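Local structure of acetyl transferase (Salmonella typhimurium, 1S7K) at residues K71-F76 and T122-R127; G83-N88 and G111-S116; A143-A148 and N173-I178. The protein transfers an acetyl group, with coenzyme A as carrier, to the N-terminal amine of ribosomal protein L7/L12, as a dimeric GNAT-family enzyme. One frame throughout, in Å; residues are numbered along the deposited sequence.

Contact 1 of 3, residues K71-F76 and T122-R127; sequences KMYLIF and THYARR
Tyr73 and Tyr124 reach for each other from opposite directions, one from strand 71-76 and the other from helix 122-127, whose axes stay 13.9 Å apart. The contact is made by the ends of long side chains, the nearest CA pair, Lys71 CA and Tyr124 CA, being 11.2 Å apart. The two hydroxyls meet at 2.8 Å, Tyr73 OH to Tyr124 OH, and each oxygen lies at the edge of the partner ring and in its plane, so the rings are not stacked. Tyr124 donates this hydrogen bond; Tyr73 OH is also hydrogen-bonded to Glu6 OE1.

Lys71 brings its methylenes to the Tyr124 hydroxyl. Its chain bends at the second torsion (chi2 -68°) and then runs extended, which draws it alongside the phenol oxygen: Lys71 CD is 3.3 Å and Lys71 CE 3.1 Å from Tyr124 OH. The ammonium continues past this oxygen to the carbonyl of His65 and to two waters, each 2.7 Å from Lys71 NZ. Both waters also take weak bonds from Arg127.

Arg127, three residues after Tyr124 on the helix, folds back over its ring. Arg127 CD lies 3.7 Å above the Tyr124 ring plane, near the rim, and the guanidinium presents a face to the Tyr124 oxygen. Although Lys71 NZ and Arg127 NH1 are 4.4 Å apart, the shared waters and the salt bridge from Arg127 to Asp129 probably temper their like charges.

Tyr124 additionally meets Phe87 edge-to-face. Within the alpha/beta packing of the GNAT fold, the C-terminal end of helix 112-127 thus stands off from strand 71-76, linked to it by long side chains.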
ATOM      1  N   LYS A  71      -6.602   7.642   9.729  1.00 13.63           N
ATOM      2  CA  LYS A  71      -7.131   8.092  11.013  1.00 14.42           C
ATOM      3  C   LYS A  71      -5.974   8.485  11.852  1.00 13.37           C
ATOM      4  O   LYS A  71      -4.892   7.862  11.774  1.00 15.10           O
ATOM      5  CB  LYS A  71      -7.907   6.998  11.757  1.00 11.69           C
ATOM      6  CG  LYS A  71      -9.220   6.545  11.041  1.00 11.43           C
ATOM      7  CD  LYS A  71     -10.310   7.715  11.069  1.00 10.19           C
ATOM      8  CE  LYS A  71     -11.537   7.376  10.165  1.00 13.41           C
ATOM      9  NZ  LYS A  71     -12.442   8.592  10.276  1.00 14.70           N
ATOM     10  N   MET A  72      -6.134   9.551  12.627  1.00 13.51           N
ATOM     11  CA  MET A  72      -5.060   9.877  13.522  1.00 14.46           C
ATOM     12  C   MET A  72      -5.666  10.094  14.921  1.00 16.64           C
ATOM     13  O   MET A  72      -6.451  11.031  15.101  1.00 17.02           O
ATOM     14  CB  MET A  72      -4.298  11.133  13.090  1.00 15.80           C
ATOM     15  CG  MET A  72      -3.229  11.490  14.113  1.00 15.93           C
ATOM     16  SD  MET A  72      -2.484  13.052  13.640  1.00 20.12           S
ATOM     17  CE  MET A  72      -1.279  13.115  14.696  1.00 18.02           C
ATOM     18  N   TYR A  73      -5.328   9.204  15.876  1.00 13.36           N
ATOM     19  CA  TYR A  73      -5.813   9.354  17.224  1.00 14.11           C
ATOM     20  C   TYR A  73      -4.657   9.612  18.188  1.00 13.08           C
ATOM     21  O   TYR A  73      -3.533   9.132  18.026  1.00 15.14           O
ATOM     22  CB  TYR A  73      -6.583   8.066  17.655  1.00 11.43           C
ATOM     23  CG  TYR A  73      -7.868   7.810  16.909  1.00 14.69           C
ATOM     24  CD1 TYR A  73      -9.070   8.425  17.309  1.00 14.69           C
ATOM     25  CD2 TYR A  73      -7.904   6.951  15.812  1.00 13.66           C
ATOM     26  CE1 TYR A  73     -10.297   8.174  16.601  1.00 14.54           C
ATOM     27  CE2 TYR A  73      -9.095   6.713  15.101  1.00 16.77           C
ATOM     28  CZ  TYR A  73     -10.286   7.324  15.504  1.00 14.77           C
ATOM     29  OH  TYR A  73     -11.465   7.053  14.823  1.00 14.88           O
ATOM     30  N   LEU A  74      -4.954  10.376  19.228  1.00 15.06           N
ATOM     31  CA  LEU A  74      -4.025  10.669  20.296  1.00 13.62           C
ATOM     32  C   LEU A  74      -4.400   9.757  21.498  1.00 14.18           C
ATOM     33  O   LEU A  74      -5.588   9.642  21.856  1.00 14.28           O
ATOM     34  CB  LEU A  74      -4.160  12.147  20.706  1.00 15.18           C
ATOM     35  CG  LEU A  74      -3.552  13.086  19.684  1.00 18.98           C
ATOM     36  CD1 LEU A  74      -3.527  14.523  20.228  1.00 20.25           C
ATOM     37  CD2 LEU A  74      -2.095  12.660  19.479  1.00 19.50           C
ATOM     38  N   ILE A  75      -3.398   9.111  22.075  1.00 12.83           N
ATOM     39  CA  ILE A  75      -3.537   8.207  23.230  1.00 14.67           C
ATOM     40  C   ILE A  75      -3.305   9.037  24.490  1.00 16.22           C
ATOM     41  O   ILE A  75      -2.236   9.641  24.619  1.00 14.21           O
ATOM     42  CB  ILE A  75      -2.438   7.100  23.210  1.00 13.52           C
ATOM     43  CG1 ILE A  75      -2.600   6.128  22.020  1.00 13.17           C
ATOM     44  CG2 ILE A  75      -2.512   6.223  24.506  1.00 14.29           C
ATOM     45  CD1 ILE A  75      -1.223   5.361  21.802  1.00 17.73           C
ATOM     46  N   PHE A  76      -4.282   9.029  25.405  1.00 14.79           N
ATOM     47  CA  PHE A  76      -4.208   9.743  26.681  1.00 18.00           C
ATOM     48  C   PHE A  76      -4.268   8.738  27.800  1.00 16.78           C
ATOM     49  O   PHE A  76      -5.099   7.839  27.797  1.00 16.02           O
ATOM     50  CB  PHE A  76      -5.352  10.727  26.852  1.00 18.95           C
ATOM     51  CG  PHE A  76      -5.188  11.948  26.042  1.00 22.72           C
ATOM     52  CD1 PHE A  76      -5.685  12.019  24.731  1.00 22.20           C
ATOM     53  CD2 PHE A  76      -4.505  13.033  26.570  1.00 23.97           C
ATOM     54  CE1 PHE A  76      -5.491  13.159  23.969  1.00 22.83           C
ATOM     55  CE2 PHE A  76      -4.307  14.178  25.820  1.00 22.85           C
ATOM     56  CZ  PHE A  76      -4.807  14.238  24.511  1.00 24.33           C
ATOM     57  N   THR A 122     -11.929  -3.083  17.758  1.00 13.55           N
ATOM     58  CA  THR A 122     -13.266  -3.536  18.145  1.00 13.66           C
ATOM     59  C   THR A 122     -14.288  -2.467  17.760  1.00 14.59           C
ATOM     60  O   THR A 122     -15.356  -2.764  17.224  1.00 13.07           O
ATOM     61  CB  THR A 122     -13.310  -3.722  19.686  1.00 15.13           C
ATOM     62  OG1 THR A 122     -12.686  -4.971  20.009  1.00 18.44           O
ATOM     63  CG2 THR A 122     -14.768  -3.617  20.200  1.00 17.85           C
ATOM     64  N   HIS A 123     -13.911  -1.236  18.057  1.00 12.28           N
ATOM     65  CA  HIS A 123     -14.742  -0.068  17.760  1.00 13.22           C
ATOM     66  C   HIS A 123     -14.989   0.046  16.230  1.00 14.24           C
ATOM     67  O   HIS A 123     -16.128   0.324  15.799  1.00 15.71           O
ATOM     68  CB  HIS A 123     -14.044   1.166  18.277  1.00 12.72           C
ATOM     69  CG  HIS A 123     -14.722   2.450  17.885  1.00 13.06           C
ATOM     70  ND1 HIS A 123     -15.710   3.023  18.666  1.00 13.52           N
ATOM     71  CD2 HIS A 123     -14.544   3.278  16.825  1.00 13.25           C
ATOM     72  CE1 HIS A 123     -16.106   4.156  18.102  1.00 14.46           C
ATOM     73  NE2 HIS A 123     -15.418   4.334  16.988  1.00 15.99           N
ATOM     74  N   TYR A 124     -13.962  -0.181  15.418  1.00 12.99           N
ATOM     75  CA  TYR A 124     -14.174  -0.097  13.968  1.00 12.17           C
ATOM     76  C   TYR A 124     -14.933  -1.286  13.421  1.00 13.67           C
ATOM     77  O   TYR A 124     -15.690  -1.140  12.452  1.00 13.22           O
ATOM     78  CB  TYR A 124     -12.847   0.079  13.251  1.00 13.30           C
ATOM     79  CG  TYR A 124     -12.650   1.529  13.110  1.00 12.99           C
ATOM     80  CD1 TYR A 124     -13.145   2.180  11.992  1.00 12.08           C
ATOM     81  CD2 TYR A 124     -12.051   2.271  14.112  1.00 12.02           C
ATOM     82  CE1 TYR A 124     -13.049   3.538  11.866  1.00 17.12           C
ATOM     83  CE2 TYR A 124     -11.937   3.651  13.992  1.00 14.15           C
ATOM     84  CZ  TYR A 124     -12.453   4.263  12.837  1.00 15.92           C
ATOM     85  OH  TYR A 124     -12.288   5.576  12.598  1.00 16.25           O
ATOM     86  N   ALA A 125     -14.739  -2.457  14.031  1.00 12.13           N
ATOM     87  CA  ALA A 125     -15.509  -3.641  13.588  1.00 15.88           C
ATOM     88  C   ALA A 125     -16.985  -3.312  13.864  1.00 15.97           C
ATOM     89  O   ALA A 125     -17.905  -3.658  13.049  1.00 18.59           O
ATOM     90  CB  ALA A 125     -15.105  -4.893  14.414  1.00 15.37           C
ATOM     91  N   ARG A 126     -17.241  -2.678  15.005  1.00 16.58           N
ATOM     92  CA  ARG A 126     -18.637  -2.318  15.328  1.00 17.54           C
ATOM     93  C   ARG A 126     -19.191  -1.266  14.367  1.00 16.27           C
ATOM     94  O   ARG A 126     -20.325  -1.423  13.893  1.00 16.83           O
ATOM     95  CB  ARG A 126     -18.772  -1.921  16.790  1.00 20.58           C
ATOM     96  CG  ARG A 126     -18.157  -3.006  17.672  1.00 27.59           C
ATOM     97  CD  ARG A 126     -19.030  -3.561  18.803  1.00 32.64           C
ATOM     98  NE  ARG A 126     -18.641  -4.965  18.958  1.00 38.10           N
ATOM     99  CZ  ARG A 126     -18.535  -5.641  20.100  1.00 39.39           C
ATOM    100  NH1 ARG A 126     -18.797  -5.074  21.273  1.00 41.20           N
ATOM    101  NH2 ARG A 126     -18.118  -6.899  20.055  1.00 40.27           N
ATOM    102  N   ARG A 127     -18.363  -0.269  14.004  1.00 13.73           N
ATOM    103  CA  ARG A 127     -18.748   0.761  12.995  1.00 15.45           C
ATOM    104  C   ARG A 127     -18.999  -0.005  11.691  1.00 16.06           C
ATOM    105  O   ARG A 127     -20.016   0.199  10.995  1.00 15.04           O
ATOM    106  CB  ARG A 127     -17.622   1.762  12.756  1.00 15.18           C
ATOM    107  CG  ARG A 127     -17.525   2.835  13.815  1.00 15.98           C
ATOM    108  CD  ARG A 127     -16.305   3.705  13.604  1.00 17.24           C
ATOM    109  NE  ARG A 127     -16.034   4.089  12.202  1.00 18.90           N
ATOM    110  CZ  ARG A 127     -15.940   5.356  11.796  1.00 21.47           C
ATOM    111  NH1 ARG A 127     -15.666   5.664  10.522  1.00 22.25           N
ATOM    112  NH2 ARG A 127     -16.145   6.318  12.666  1.00 22.03           N
TER
HETATM  113  O   HOH W   1     -14.005   8.762  12.504  1.00 21.19           O
HETATM  114  O   HOH W   2     -14.090   7.674   8.370  1.00 31.14           O

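Contact 2 of 3, residues G83-N88 and G111-S116; sequences GVLSFN and GIMSQS
Strand 83-88 and helix 112-116 run in broadly the same direction, 40° apart with axes 10.1 Å from each other, and come nearest at Leu85 and Met113, whose CA atoms are 7.6 Å apart. Leu85 points toward the helix and divides its two methyls between two helical residues. CD1 takes the methionine: Leu85 CD1 lies 3.4 Å from Met113 SD and 3.5 Å from Met113 CE. CD2 takes the serine, with Leu85 CD2 at 3.9 Å from Ser116 CB.

The CA-CB bond of Met113 is not aimed at the strand; the turn is made further out. With two successive torsions near 50° (chi2 49°, chi3 52°), the chain curls round until its sulfur and methyl lie against the leucine branch, and Met113 CE comes within 4.2 Å of Val84 O. Tyr101 and Ile75 also pack on Met113 from the neighbouring strands.

Ser116 turns its carbon toward Leu85 and its hydroxyl back to its own helix. Ser116 OG donates to Ile112 O at 2.8 Å, while Ser116 N reaches the same carbonyl oxygen from the opposite face of its plane, so the buried hydroxyl is satisfied without help from the strand.

The contact between the segments is therefore apolar, the Leu85 methyls against the Met113 thioether and Ser116 CB, with the serine hydroxyl paired inside the helix. Packing here seats the start of the helix on the sheet; N-cap Gly111, Ile112, Met113 and Ser114 bind CoA when it is present, so the apolar seat may help to position them.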
ATOM      1  N   GLY A  83       0.975   9.399  23.337  1.00 16.81           N
ATOM      2  CA  GLY A  83       1.500   8.975  22.041  1.00 16.74           C
ATOM      3  C   GLY A  83       0.448   9.071  20.979  1.00 16.42           C
ATOM      4  O   GLY A  83      -0.580   9.674  21.197  1.00 15.49           O
ATOM      5  N   VAL A  84       0.713   8.484  19.810  1.00 14.23           N
ATOM      6  CA  VAL A  84      -0.202   8.539  18.677  1.00 13.30           C
ATOM      7  C   VAL A  84      -0.537   7.110  18.179  1.00 10.75           C
ATOM      8  O   VAL A  84       0.325   6.259  18.195  1.00  9.31           O
ATOM      9  CB  VAL A  84       0.438   9.265  17.473  1.00 13.23           C
ATOM     10  CG1 VAL A  84      -0.443   9.065  16.251  1.00 13.85           C
ATOM     11  CG2 VAL A  84       0.568  10.814  17.753  1.00 15.86           C
ATOM     12  N   LEU A  85      -1.794   6.856  17.833  1.00  9.67           N
ATOM     13  CA  LEU A  85      -2.211   5.570  17.257  1.00 10.69           C
ATOM     14  C   LEU A  85      -2.925   5.951  15.937  1.00 11.80           C
ATOM     15  O   LEU A  85      -3.964   6.690  15.946  1.00 11.38           O
ATOM     16  CB  LEU A  85      -3.169   4.837  18.188  1.00  9.85           C
ATOM     17  CG  LEU A  85      -3.678   3.498  17.672  1.00 13.66           C
ATOM     18  CD1 LEU A  85      -2.531   2.675  17.166  1.00 17.33           C
ATOM     19  CD2 LEU A  85      -4.422   2.746  18.789  1.00 11.30           C
ATOM     20  N   SER A  86      -2.355   5.490  14.812  1.00 10.37           N
ATOM     21  CA  SER A  86      -2.871   5.852  13.481  1.00 12.36           C
ATOM     22  C   SER A  86      -3.228   4.717  12.563  1.00 12.10           C
ATOM     23  O   SER A  86      -2.741   3.607  12.744  1.00 13.10           O
ATOM     24  CB  SER A  86      -1.827   6.687  12.717  1.00 13.42           C
ATOM     25  OG  SER A  86      -1.485   7.885  13.414  1.00 18.22           O
ATOM     26  N   PHE A  87      -4.088   5.000  11.588  1.00 11.30           N
ATOM     27  CA  PHE A  87      -4.369   4.077  10.520  1.00 11.68           C
ATOM     28  C   PHE A  87      -3.633   4.947   9.449  1.00 14.67           C
ATOM     29  O   PHE A  87      -4.155   5.993   9.010  1.00 14.00           O
ATOM     30  CB  PHE A  87      -5.872   3.975  10.220  1.00 11.55           C
ATOM     31  CG  PHE A  87      -6.627   3.069  11.139  1.00 10.44           C
ATOM     32  CD1 PHE A  87      -8.008   3.236  11.333  1.00 11.39           C
ATOM     33  CD2 PHE A  87      -5.992   2.038  11.799  1.00 11.85           C
ATOM     34  CE1 PHE A  87      -8.729   2.389  12.188  1.00 10.50           C
ATOM     35  CE2 PHE A  87      -6.705   1.180  12.650  1.00 13.82           C
ATOM     36  CZ  PHE A  87      -8.082   1.360  12.855  1.00 10.53           C
ATOM     37  N   ASN A  88      -2.395   4.560   9.123  1.00 15.44           N
ATOM     38  CA  ASN A  88      -1.606   5.347   8.190  1.00 16.73           C
ATOM     39  C   ASN A  88      -2.341   5.562   6.888  1.00 17.65           C
ATOM     40  O   ASN A  88      -2.196   6.630   6.264  1.00 21.41           O
ATOM     41  CB  ASN A  88      -0.276   4.702   7.903  1.00 20.00           C
ATOM     42  CG  ASN A  88       0.603   4.639   9.129  1.00 20.86           C
ATOM     43  OD1 ASN A  88       0.583   5.545   9.957  1.00 22.41           O
ATOM     44  ND2 ASN A  88       1.400   3.570   9.239  1.00 25.46           N
ATOM     45  N   GLY A 111       1.857  -2.040  27.658  1.00 13.06           N
ATOM     46  CA  GLY A 111       0.597  -2.511  27.054  1.00 11.82           C
ATOM     47  C   GLY A 111      -0.431  -1.440  26.696  1.00 12.60           C
ATOM     48  O   GLY A 111      -1.620  -1.760  26.374  1.00 10.91           O
ATOM     49  N   ILE A 112      -0.022  -0.177  26.747  1.00  9.70           N
ATOM     50  CA  ILE A 112      -0.934   0.940  26.442  1.00 10.66           C
ATOM     51  C   ILE A 112      -1.323   0.843  24.955  1.00 11.60           C
ATOM     52  O   ILE A 112      -2.490   1.073  24.589  1.00  8.69           O
ATOM     53  CB  ILE A 112      -0.243   2.305  26.689  1.00 11.93           C
ATOM     54  CG1 ILE A 112       0.000   2.474  28.207  1.00 12.65           C
ATOM     55  CG2 ILE A 112      -1.102   3.430  26.138  1.00 13.27           C
ATOM     56  CD1 ILE A 112       0.851   3.805  28.632  1.00 11.18           C
ATOM     57  N   MET A 113      -0.335   0.541  24.095  1.00 12.01           N
ATOM     58  CA  MET A 113      -0.639   0.399  22.647  1.00 12.42           C
ATOM     59  C   MET A 113      -1.477  -0.853  22.471  1.00 13.06           C
ATOM     60  O   MET A 113      -2.479  -0.824  21.768  1.00  9.85           O
ATOM     61  CB  MET A 113       0.658   0.344  21.834  1.00 12.45           C
ATOM     62  CG  MET A 113       0.513   0.053  20.356  1.00 13.55           C
ATOM     63  SD  MET A 113      -0.704   1.032  19.521  1.00 15.92           S
ATOM     64  CE  MET A 113      -0.346   2.448  19.883  1.00 14.47           C
ATOM     65  N   SER A 114      -1.122  -1.934  23.143  1.00 10.44           N
ATOM     66  CA  SER A 114      -1.927  -3.189  22.976  1.00 12.61           C
ATOM     67  C   SER A 114      -3.406  -3.007  23.387  1.00  9.79           C
ATOM     68  O   SER A 114      -4.306  -3.453  22.667  1.00 10.92           O
ATOM     69  CB  SER A 114      -1.309  -4.313  23.794  1.00 12.96           C
ATOM     70  OG  SER A 114      -0.059  -4.721  23.226  1.00 15.41           O
ATOM     71  N   GLN A 115      -3.649  -2.341  24.505  1.00  6.50           N
ATOM     72  CA  GLN A 115      -5.018  -2.168  24.948  1.00  8.20           C
ATOM     73  C   GLN A 115      -5.680  -1.157  24.068  1.00  7.55           C
ATOM     74  O   GLN A 115      -6.832  -1.363  23.655  1.00  8.21           O
ATOM     75  CB  GLN A 115      -5.097  -1.716  26.435  1.00 10.66           C
ATOM     76  CG  GLN A 115      -4.641  -2.778  27.403  1.00  7.60           C
ATOM     77  CD  GLN A 115      -4.886  -2.397  28.824  1.00 12.46           C
ATOM     78  OE1 GLN A 115      -5.616  -3.112  29.581  1.00 14.16           O
ATOM     79  NE2 GLN A 115      -4.314  -1.283  29.223  1.00  7.24           N
ATOM     80  N   SER A 116      -4.951  -0.101  23.699  1.00  8.19           N
ATOM     81  CA  SER A 116      -5.576   0.920  22.840  1.00 11.10           C
ATOM     82  C   SER A 116      -5.939   0.345  21.470  1.00  9.69           C
ATOM     83  O   SER A 116      -7.017   0.606  20.909  1.00 11.22           O
ATOM     84  CB  SER A 116      -4.632   2.112  22.632  1.00 11.20           C
ATOM     85  OG  SER A 116      -4.555   2.824  23.862  1.00 12.65           O
TER

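Contact 3 of 3, residues A143-A148 and N173-I178; sequences ASNAVA and NMYARI
Asn145 on helix 143-148 and Asn173 and Tyr175 on strand 173-178 share one first torsion, chi1 lying between -71° and -80°, which places each CG beside its backbone N and anti to the carbonyl carbon; the strand pair thereby reach across to a single oxygen, Asn145 OD1. Tyr175 OH donates to it at 2.6 Å, lying in the plane of the Asn145 carbonyl on one of its lone pairs. The second donor, Asn173 ND2, is 2.9 Å from Asn145 OD1 and tilted out of that plane; the bond is nearly straight, N-H...O 169°. Asn145 OD1 lies in the amide plane of Asn173, although the two amides stand almost perpendicular.

Over one face of the phenol ring, Ala148 brings its methyl. Its CB is 3.5 Å from the centroid of the Tyr175 ring and close to the ring normal, a CH-pi contact, whereas Asn145 OD1 sits at the edge of the same ring. Face and edge of Tyr175 are thus both used by the helix, and two residues three positions apart hold the ring in position and tilt.

The Asn145 nitrogen is engaged too, donating to the backbone carbonyls of Asn141 and Arg138. Two donors to the oxygen and two acceptors for the nitrogen leave the amide orientation unambiguous and would resist a flip. Such a buried polar network ties helix 142-150 to strand 168-178. The Asn145 side chain lies about 4 Å from those of Cys137 and Asn141, which bind CoA in a liganded structure, covalently at Cys137, so the network may help to order that side of the cofactor site.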
ATOM      1  N   ALA A 143       9.962  -3.917  19.034  1.00 15.06           N
ATOM      2  CA  ALA A 143       8.727  -3.441  19.696  1.00 13.84           C
ATOM      3  C   ALA A 143       7.477  -3.679  18.844  1.00 11.97           C
ATOM      4  O   ALA A 143       6.482  -4.226  19.329  1.00 12.95           O
ATOM      5  CB  ALA A 143       8.839  -1.941  20.058  1.00 12.10           C
ATOM      6  N   SER A 144       7.505  -3.272  17.588  1.00  9.53           N
ATOM      7  CA  SER A 144       6.303  -3.480  16.733  1.00  9.98           C
ATOM      8  C   SER A 144       5.947  -4.951  16.516  1.00 11.13           C
ATOM      9  O   SER A 144       4.750  -5.327  16.495  1.00  9.95           O
ATOM     10  CB  SER A 144       6.483  -2.771  15.382  1.00 13.46           C
ATOM     11  OG  SER A 144       6.408  -1.341  15.525  1.00 17.71           O
ATOM     12  N   ASN A 145       6.949  -5.809  16.365  1.00  9.71           N
ATOM     13  CA  ASN A 145       6.636  -7.234  16.208  1.00  9.68           C
ATOM     14  C   ASN A 145       5.945  -7.792  17.442  1.00 10.32           C
ATOM     15  O   ASN A 145       5.000  -8.566  17.324  1.00 12.03           O
ATOM     16  CB  ASN A 145       7.886  -8.029  15.868  1.00  9.80           C
ATOM     17  CG  ASN A 145       8.295  -7.850  14.413  1.00  8.63           C
ATOM     18  OD1 ASN A 145       7.675  -8.493  13.491  1.00  8.03           O
ATOM     19  ND2 ASN A 145       9.305  -6.987  14.168  1.00  8.71           N
ATOM     20  N   ALA A 146       6.371  -7.369  18.626  1.00 10.48           N
ATOM     21  CA  ALA A 146       5.739  -7.851  19.830  1.00 10.96           C
ATOM     22  C   ALA A 146       4.275  -7.361  19.946  1.00  8.27           C
ATOM     23  O   ALA A 146       3.389  -8.121  20.390  1.00  8.37           O
ATOM     24  CB  ALA A 146       6.608  -7.461  21.056  1.00 10.25           C
ATOM     25  N   VAL A 147       4.000  -6.115  19.528  1.00 11.41           N
ATOM     26  CA  VAL A 147       2.613  -5.614  19.564  1.00 10.24           C
ATOM     27  C   VAL A 147       1.794  -6.509  18.636  1.00 12.31           C
ATOM     28  O   VAL A 147       0.733  -6.983  18.998  1.00 12.45           O
ATOM     29  CB  VAL A 147       2.541  -4.113  19.079  1.00  9.39           C
ATOM     30  CG1 VAL A 147       1.115  -3.691  18.897  1.00 11.55           C
ATOM     31  CG2 VAL A 147       3.184  -3.183  20.168  1.00  8.77           C
ATOM     32  N   ALA A 148       2.312  -6.756  17.438  1.00  9.65           N
ATOM     33  CA  ALA A 148       1.558  -7.584  16.516  1.00  9.57           C
ATOM     34  C   ALA A 148       1.226  -8.946  17.124  1.00 11.64           C
ATOM     35  O   ALA A 148       0.055  -9.392  17.114  1.00 11.33           O
ATOM     36  CB  ALA A 148       2.279  -7.711  15.210  1.00  9.26           C
ATOM     37  N   ASN A 173       7.796  -7.374   8.003  1.00 10.48           N
ATOM     38  CA  ASN A 173       6.778  -8.395   8.257  1.00 10.62           C
ATOM     39  C   ASN A 173       5.413  -7.770   8.020  1.00 10.51           C
ATOM     40  O   ASN A 173       5.150  -6.619   8.404  1.00 10.46           O
ATOM     41  CB  ASN A 173       6.861  -8.892   9.700  1.00 11.92           C
ATOM     42  CG  ASN A 173       7.970  -9.931   9.899  1.00 12.75           C
ATOM     43  OD1 ASN A 173       8.331 -10.658   8.975  1.00 12.30           O
ATOM     44  ND2 ASN A 173       8.518  -9.998  11.117  1.00 12.83           N
ATOM     45  N   MET A 174       4.541  -8.530   7.380  1.00  8.50           N
ATOM     46  CA  MET A 174       3.201  -8.058   7.189  1.00  7.96           C
ATOM     47  C   MET A 174       2.327  -8.956   8.037  1.00  8.35           C
ATOM     48  O   MET A 174       2.288 -10.177   7.837  1.00  8.60           O
ATOM     49  CB  MET A 174       2.764  -8.121   5.712  1.00  8.47           C
ATOM     50  CG  MET A 174       1.234  -7.749   5.664  1.00 14.77           C
ATOM     51  SD  MET A 174       0.581  -7.577   3.991  1.00 16.72           S
ATOM     52  CE  MET A 174       1.374  -6.026   3.565  1.00 17.90           C
ATOM     53  N   TYR A 175       1.588  -8.325   8.957  1.00  4.55           N
ATOM     54  CA  TYR A 175       0.676  -8.996   9.905  1.00  6.37           C
ATOM     55  C   TYR A 175      -0.750  -8.534   9.671  1.00  8.42           C
ATOM     56  O   TYR A 175      -0.982  -7.376   9.300  1.00  8.39           O
ATOM     57  CB  TYR A 175       1.006  -8.586  11.342  1.00  7.11           C
ATOM     58  CG  TYR A 175       2.297  -9.120  11.916  1.00 10.24           C
ATOM     59  CD1 TYR A 175       2.341 -10.370  12.549  1.00 12.02           C
ATOM     60  CD2 TYR A 175       3.457  -8.339  11.896  1.00 11.26           C
ATOM     61  CE1 TYR A 175       3.571 -10.807  13.186  1.00 10.42           C
ATOM     62  CE2 TYR A 175       4.637  -8.759  12.495  1.00 11.79           C
ATOM     63  CZ  TYR A 175       4.687 -10.003  13.156  1.00 13.38           C
ATOM     64  OH  TYR A 175       5.878 -10.381  13.837  1.00 13.03           O
ATOM     65  N   ALA A 176      -1.711  -9.409   9.877  1.00  8.44           N
ATOM     66  CA  ALA A 176      -3.093  -8.952   9.717  1.00 10.10           C
ATOM     67  C   ALA A 176      -4.021  -9.601  10.711  1.00  7.22           C
ATOM     68  O   ALA A 176      -3.774 -10.711  11.198  1.00  8.04           O
ATOM     69  CB  ALA A 176      -3.648  -9.187   8.231  1.00 10.62           C
ATOM     70  N   ARG A 177      -5.074  -8.870  11.051  1.00  8.77           N
ATOM     71  CA  ARG A 177      -6.147  -9.402  11.880  1.00 10.98           C
ATOM     72  C   ARG A 177      -7.445  -9.003  11.221  1.00 12.11           C
ATOM     73  O   ARG A 177      -7.599  -7.818  10.854  1.00 11.06           O
ATOM     74  CB  ARG A 177      -6.128  -8.769  13.282  1.00 11.01           C
ATOM     75  CG  ARG A 177      -7.039  -9.590  14.219  1.00 15.22           C
ATOM     76  CD  ARG A 177      -6.652  -9.407  15.705  1.00 17.49           C
ATOM     77  NE  ARG A 177      -7.804  -9.737  16.520  1.00 20.36           N
ATOM     78  CZ  ARG A 177      -8.009  -9.308  17.760  1.00 19.92           C
ATOM     79  NH1 ARG A 177      -7.114  -8.538  18.371  1.00 19.67           N
ATOM     80  NH2 ARG A 177      -9.184  -9.576  18.345  1.00 17.44           N
ATOM     81  N   ILE A 178      -8.363  -9.969  11.052  1.00 12.89           N
ATOM     82  CA  ILE A 178      -9.678  -9.691  10.477  1.00 10.48           C
ATOM     83  C   ILE A 178     -10.696  -9.756  11.655  1.00 10.49           C
ATOM     84  O   ILE A 178     -10.647 -10.693  12.491  1.00  9.65           O
ATOM     85  CB  ILE A 178     -10.102 -10.761   9.444  1.00 12.77           C
ATOM     86  CG1 ILE A 178      -9.049 -10.894   8.314  1.00 13.59           C
ATOM     87  CG2 ILE A 178     -11.542 -10.447   8.902  1.00 12.92           C
ATOM     88  CD1 ILE A 178      -8.992  -9.785   7.357  1.00 17.26           C
TER

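Contacts 1 and 2 both join helix 112-127 to the adjacent antiparallel strands 71-77 and 80-91. Their centres are 9 Å apart, contact 2 is nested within the chain loop closed by contact 1, and backbone bonds such as Tyr73 N to Leu85 O link them. Contact 3 follows later in the chain, on helix 142-150 and strand 168-178 of the same sheet, its centre about 12 Å from contact 2 and 17 Å from contact 1. Met113 and Val147 touch between contacts 2 and 3. Strands 96-103 (Tyr101, Leu103) and 132-138 (Cys137) lie between; in GNAT enzymes these parallel strands splay apart to receive the cofactor, so the contacts pack helices on either side of that cleft.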